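Local coordinates for Red carotenoid protein (RCP) (Nostoc sp., PDB 5FCY) that binds carotenoids such as beta-carotene in its all-helical body and probably serves in the photoprotection of cyanobacteria, at residues Ile79-Tyr90 and Arg147-Ala155. Numbering follows the deposited sequence.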
loop_
_atom_site.group_PDB
_atom_site.type_symbol
_atom_site.label_atom_id
_atom_site.label_comp_id
_atom_site.label_asym_id
_atom_site.label_seq_id
_atom_site.Cartn_x
_atom_site.Cartn_y
_atom_site.Cartn_z
ATOM N N ILE A 79 -3.025 -7.419 1.056
ATOM C CA ILE A 79 -2.431 -7.385 2.387
ATOM C C ILE A 79 -2.669 -8.704 3.111
ATOM O O ILE A 79 -1.836 -9.138 3.915
ATOM C CB ILE A 79 -2.981 -6.184 3.182
ATOM C CG1 ILE A 79 -2.538 -4.874 2.519
ATOM C CG2 ILE A 79 -2.516 -6.240 4.643
ATOM C CD1 ILE A 79 -3.023 -3.612 3.209
ATOM N N ARG A 80 -3.794 -9.364 2.840
ATOM C CA ARG A 80 -4.120 -10.637 3.469
ATOM C C ARG A 80 -3.482 -11.832 2.769
ATOM O O ARG A 80 -3.683 -12.966 3.217
ATOM C CB ARG A 80 -5.637 -10.833 3.501
ATOM C CG ARG A 80 -6.427 -9.706 4.143
ATOM C CD ARG A 80 -7.879 -9.750 3.681
ATOM N NE ARG A 80 -8.697 -8.703 4.285
ATOM C CZ ARG A 80 -10.022 -8.636 4.189
ATOM N NH1 ARG A 80 -10.692 -9.559 3.510
ATOM N NH2 ARG A 80 -10.684 -7.648 4.775
ATOM N N ARG A 81 -2.730 -11.617 1.689
ATOM C CA ARG A 81 -2.105 -12.706 0.939
ATOM C C ARG A 81 -3.143 -13.672 0.363
ATOM O O ARG A 81 -2.884 -14.871 0.230
ATOM C CB ARG A 81 -1.094 -13.470 1.805
ATOM C CG ARG A 81 0.339 -12.964 1.732
ATOM C CD ARG A 81 0.573 -11.737 2.593
ATOM N NE ARG A 81 1.928 -11.719 3.141
ATOM C CZ ARG A 81 2.445 -10.713 3.840
ATOM N NH1 ARG A 81 1.726 -9.621 4.077
ATOM N NH2 ARG A 81 3.687 -10.798 4.301
ATOM N N VAL A 82 -4.325 -13.165 0.009
ATOM C CA VAL A 82 -5.359 -14.018 -0.566
ATOM C C VAL A 82 -4.890 -14.553 -1.913
ATOM O O VAL A 82 -4.176 -13.880 -2.668
ATOM C CB VAL A 82 -6.686 -13.252 -0.710
ATOM C CG1 VAL A 82 -7.761 -14.136 -1.341
ATOM C CG2 VAL A 82 -7.145 -12.747 0.636
ATOM N N ASP A 83 -5.310 -15.776 -2.226
ATOM C CA ASP A 83 -4.884 -16.472 -3.438
ATOM C C ASP A 83 -5.974 -16.323 -4.493
ATOM O O ASP A 83 -6.936 -17.095 -4.523
ATOM C CB ASP A 83 -4.594 -17.940 -3.144
ATOM C CG ASP A 83 -3.940 -18.650 -4.312
ATOM O OD1 ASP A 83 -3.991 -18.117 -5.441
ATOM O OD2 ASP A 83 -3.372 -19.744 -4.103
ATOM N N ASN A 84 -5.816 -15.329 -5.362
ATOM C CA ASN A 84 -6.682 -15.156 -6.515
ATOM C C ASN A 84 -5.814 -14.737 -7.694
ATOM O O ASN A 84 -4.591 -14.611 -7.576
ATOM C CB ASN A 84 -7.798 -14.143 -6.223
ATOM C CG ASN A 84 -7.269 -12.772 -5.863
ATOM O OD1 ASN A 84 -6.361 -12.251 -6.509
ATOM N ND2 ASN A 84 -7.835 -12.180 -4.820
ATOM N N GLN A 85 -6.452 -14.524 -8.847
ATOM C CA GLN A 85 -5.701 -14.238 -10.065
ATOM C C GLN A 85 -4.913 -12.939 -9.934
ATOM O O GLN A 85 -3.716 -12.892 -10.238
ATOM C CB GLN A 85 -6.652 -14.182 -11.262
ATOM C CG GLN A 85 -5.970 -13.919 -12.597
ATOM C CD GLN A 85 -4.945 -14.982 -12.960
ATOM O OE1 GLN A 85 -5.050 -16.134 -12.537
ATOM N NE2 GLN A 85 -3.944 -14.596 -13.744
ATOM N N LEU A 86 -5.571 -11.871 -9.479
ATOM C CA LEU A 86 -4.899 -10.578 -9.380
ATOM C C LEU A 86 -3.773 -10.614 -8.353
ATOM O O LEU A 86 -2.697 -10.049 -8.584
ATOM C CB LEU A 86 -5.915 -9.491 -9.030
ATOM C CG LEU A 86 -6.996 -9.235 -10.082
ATOM C CD1 LEU A 86 -8.102 -8.366 -9.505
ATOM C CD2 LEU A 86 -6.398 -8.585 -11.321
ATOM N N SER A 87 -3.997 -11.273 -7.213
ATOM C CA SER A 87 -2.951 -11.379 -6.200
ATOM C C SER A 87 -1.761 -12.173 -6.719
ATOM O O SER A 87 -0.611 -11.879 -6.374
ATOM C CB SER A 87 -3.507 -12.028 -4.934
ATOM O OG SER A 87 -4.462 -11.190 -4.311
ATOM N N ARG A 88 -2.017 -13.193 -7.538
ATOM C CA ARG A 88 -0.923 -13.945 -8.143
ATOM C C ARG A 88 -0.100 -13.056 -9.067
ATOM O O ARG A 88 1.134 -13.047 -9.002
ATOM C CB ARG A 88 -1.472 -15.158 -8.895
ATOM C CG ARG A 88 -1.792 -16.342 -7.997
ATOM C CD ARG A 88 -2.310 -17.530 -8.789
ATOM N NE ARG A 88 -3.634 -17.949 -8.327
ATOM C CZ ARG A 88 -4.763 -17.871 -9.032
ATOM N NH1 ARG A 88 -4.777 -17.402 -10.274
ATOM N NH2 ARG A 88 -5.897 -18.283 -8.486
ATOM N N GLU A 89 -0.769 -12.287 -9.930
ATOM C CA GLU A 89 -0.052 -11.356 -10.794
ATOM C C GLU A 89 0.796 -10.395 -9.970
ATOM O O GLU A 89 1.985 -10.203 -10.251
ATOM C CB GLU A 89 -1.036 -10.586 -11.673
ATOM C CG GLU A 89 -1.577 -11.397 -12.837
ATOM C CD GLU A 89 -2.532 -10.605 -13.706
ATOM O OE1 GLU A 89 -2.474 -9.358 -13.669
ATOM O OE2 GLU A 89 -3.342 -11.231 -14.422
ATOM N N TYR A 90 0.203 -9.782 -8.947
ATOM C CA TYR A 90 0.974 -8.938 -8.044
ATOM C C TYR A 90 2.179 -9.696 -7.500
ATOM O O TYR A 90 3.327 -9.265 -7.652
ATOM C CB TYR A 90 0.083 -8.442 -6.902
ATOM C CG TYR A 90 0.776 -7.503 -5.942
ATOM C CD1 TYR A 90 1.635 -7.987 -4.965
ATOM C CD2 TYR A 90 0.567 -6.135 -6.010
ATOM C CE1 TYR A 90 2.268 -7.135 -4.090
ATOM C CE2 TYR A 90 1.195 -5.276 -5.137
ATOM C CZ TYR A 90 2.045 -5.780 -4.180
ATOM O OH TYR A 90 2.674 -4.925 -3.309
ATOM N N ARG A 147 9.251 -0.629 0.151
ATOM C CA ARG A 147 9.507 -1.799 -0.681
ATOM C C ARG A 147 9.349 -3.087 0.116
ATOM O O ARG A 147 8.744 -4.052 -0.365
ATOM C CB ARG A 147 10.907 -1.715 -1.286
ATOM C CG ARG A 147 11.060 -0.623 -2.333
ATOM C CD ARG A 147 12.474 -0.563 -2.897
ATOM N NE ARG A 147 12.895 -1.844 -3.464
ATOM C CZ ARG A 147 13.598 -2.771 -2.814
ATOM N NH1 ARG A 147 13.980 -2.578 -1.556
ATOM N NH2 ARG A 147 13.923 -3.903 -3.427
ATOM N N ASP A 148 9.883 -3.124 1.339
ATOM C CA ASP A 148 9.777 -4.332 2.151
ATOM C C ASP A 148 8.355 -4.553 2.647
ATOM O O ASP A 148 7.947 -5.700 2.862
ATOM C CB ASP A 148 10.740 -4.260 3.337
ATOM C CG ASP A 148 12.179 -4.061 2.911
ATOM O OD1 ASP A 148 12.547 -4.507 1.802
ATOM O OD2 ASP A 148 12.946 -3.457 3.688
ATOM N N TYR A 149 7.589 -3.478 2.837
ATOM C CA TYR A 149 6.216 -3.617 3.311
ATOM C C TYR A 149 5.318 -4.214 2.231
ATOM O O TYR A 149 4.532 -5.129 2.503
ATOM C CB TYR A 149 5.689 -2.257 3.778
ATOM C CG TYR A 149 4.200 -2.220 4.028
ATOM C CD1 TYR A 149 3.605 -3.084 4.936
ATOM C CD2 TYR A 149 3.391 -1.311 3.364
ATOM C CE1 TYR A 149 2.247 -3.051 5.165
ATOM C CE2 TYR A 149 2.032 -1.270 3.588
ATOM C CZ TYR A 149 1.465 -2.142 4.490
ATOM O OH TYR A 149 0.112 -2.110 4.722
ATOM N N VAL A 150 5.429 -3.720 0.995
ATOM C CA VAL A 150 4.582 -4.213 -0.088
ATOM C C VAL A 150 5.145 -5.461 -0.760
ATOM O O VAL A 150 4.394 -6.181 -1.434
ATOM C CB VAL A 150 4.356 -3.123 -1.154
ATOM C CG1 VAL A 150 3.773 -1.870 -0.520
ATOM C CG2 VAL A 150 5.649 -2.802 -1.903
ATOM N N SER A 151 6.436 -5.742 -0.596
ATOM C CA SER A 151 7.051 -6.860 -1.306
ATOM C C SER A 151 6.368 -8.192 -1.034
ATOM O O SER A 151 6.106 -8.933 -1.999
ATOM C CB SER A 151 8.539 -6.936 -0.954
ATOM O OG SER A 151 9.100 -8.146 -1.427
ATOM N N PRO A 152 6.071 -8.575 0.208
ATOM C CA PRO A 152 5.469 -9.889 0.454
ATOM C C PRO A 152 3.956 -9.935 0.313
ATOM O O PRO A 152 3.358 -10.954 0.667
ATOM C CB PRO A 152 5.897 -10.181 1.899
ATOM C CG PRO A 152 5.940 -8.845 2.539
ATOM C CD PRO A 152 6.409 -7.887 1.471
ATOM N N MET A 153 3.316 -8.884 -0.195
ATOM C CA MET A 153 1.871 -8.906 -0.362
ATOM C C MET A 153 1.491 -9.798 -1.544
ATOM O O MET A 153 2.344 -10.336 -2.256
ATOM C CB MET A 153 1.338 -7.489 -0.555
ATOM C CG MET A 153 1.446 -6.610 0.678
ATOM S SD MET A 153 0.780 -4.966 0.369
ATOM C CE MET A 153 1.128 -4.148 1.922
ATOM N N GLY A 154 0.183 -9.959 -1.750
ATOM C CA GLY A 154 -0.318 -10.766 -2.845
ATOM C C GLY A 154 -0.047 -12.252 -2.646
ATOM O O GLY A 154 0.289 -12.725 -1.560
ATOM N N ALA A 155 -0.206 -12.990 -3.742
ATOM C CA ALA A 155 0.014 -14.433 -3.738
ATOM C C ALA A 155 1.157 -14.812 -4.672
ATOM O O ALA A 155 2.196 -15.300 -4.227
ATOM C CB ALA A 155 -1.260 -15.166 -4.139
HETATM O O HOH W 1 3.173 -7.116 4.218
#
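Tyr90 turns a ring edge toward the tail that follows helix 139-150 and donates its hydroxyl to Val150 O, OH to O 2.8 Å. The setting is the all-helical fold of the orange carotenoid protein N-terminal family, whose modelled chain ends by running extended past the connection between helices 68-79 and 85-91; the Val150 side chain is about 7 Å from the bound beta-carotene. On the packed side, Tyr90 CG is anti to the backbone N (chi1 -177°), which sends the ring away from its own helix, CE1 3.7 Å from Met153 CB. A tyrosine suits this place because its ring packs against the methionine while the hydroxyl, which also meets Trp102 NE1, serves a buried carbonyl. Val150 O accepts a second hydrogen bond, from Met153 N, closing a type I turn, and the two donors come from opposite faces of the carbonyl plane. A phenylalanine in its place would probably leave Val150 O with just the turn bond and Trp102 NE1 without its acceptor. The unbranched Met153 chain runs extended beside Ile79, CE to CG1 3.8 Å, and sets CE over one face of the Tyr149 ring. Gly154 suits its positive phi (69°), and its CA lies close against Tyr90 CD1 and Ser87 O.

The solvent side is looser and more polar. Long, flexible Arg81, in the Schellman motif after helix 68-79, bends at chi2 and chi3 to lay one guanidinium face over the Pro152 carbonyl carbon, its charge staying exposed; NH1 and Tyr149 O share a water. Asp83 OD1 salt-bridges Arg88 NE. The small Ala155 methyl fits 3.5 Å from Val82 O and near Ser87 CB. Ala155 N ties this exposed end to buried Ser87 O, 2.9 Å away, nearly straight at 166° but from above the carbonyl plane.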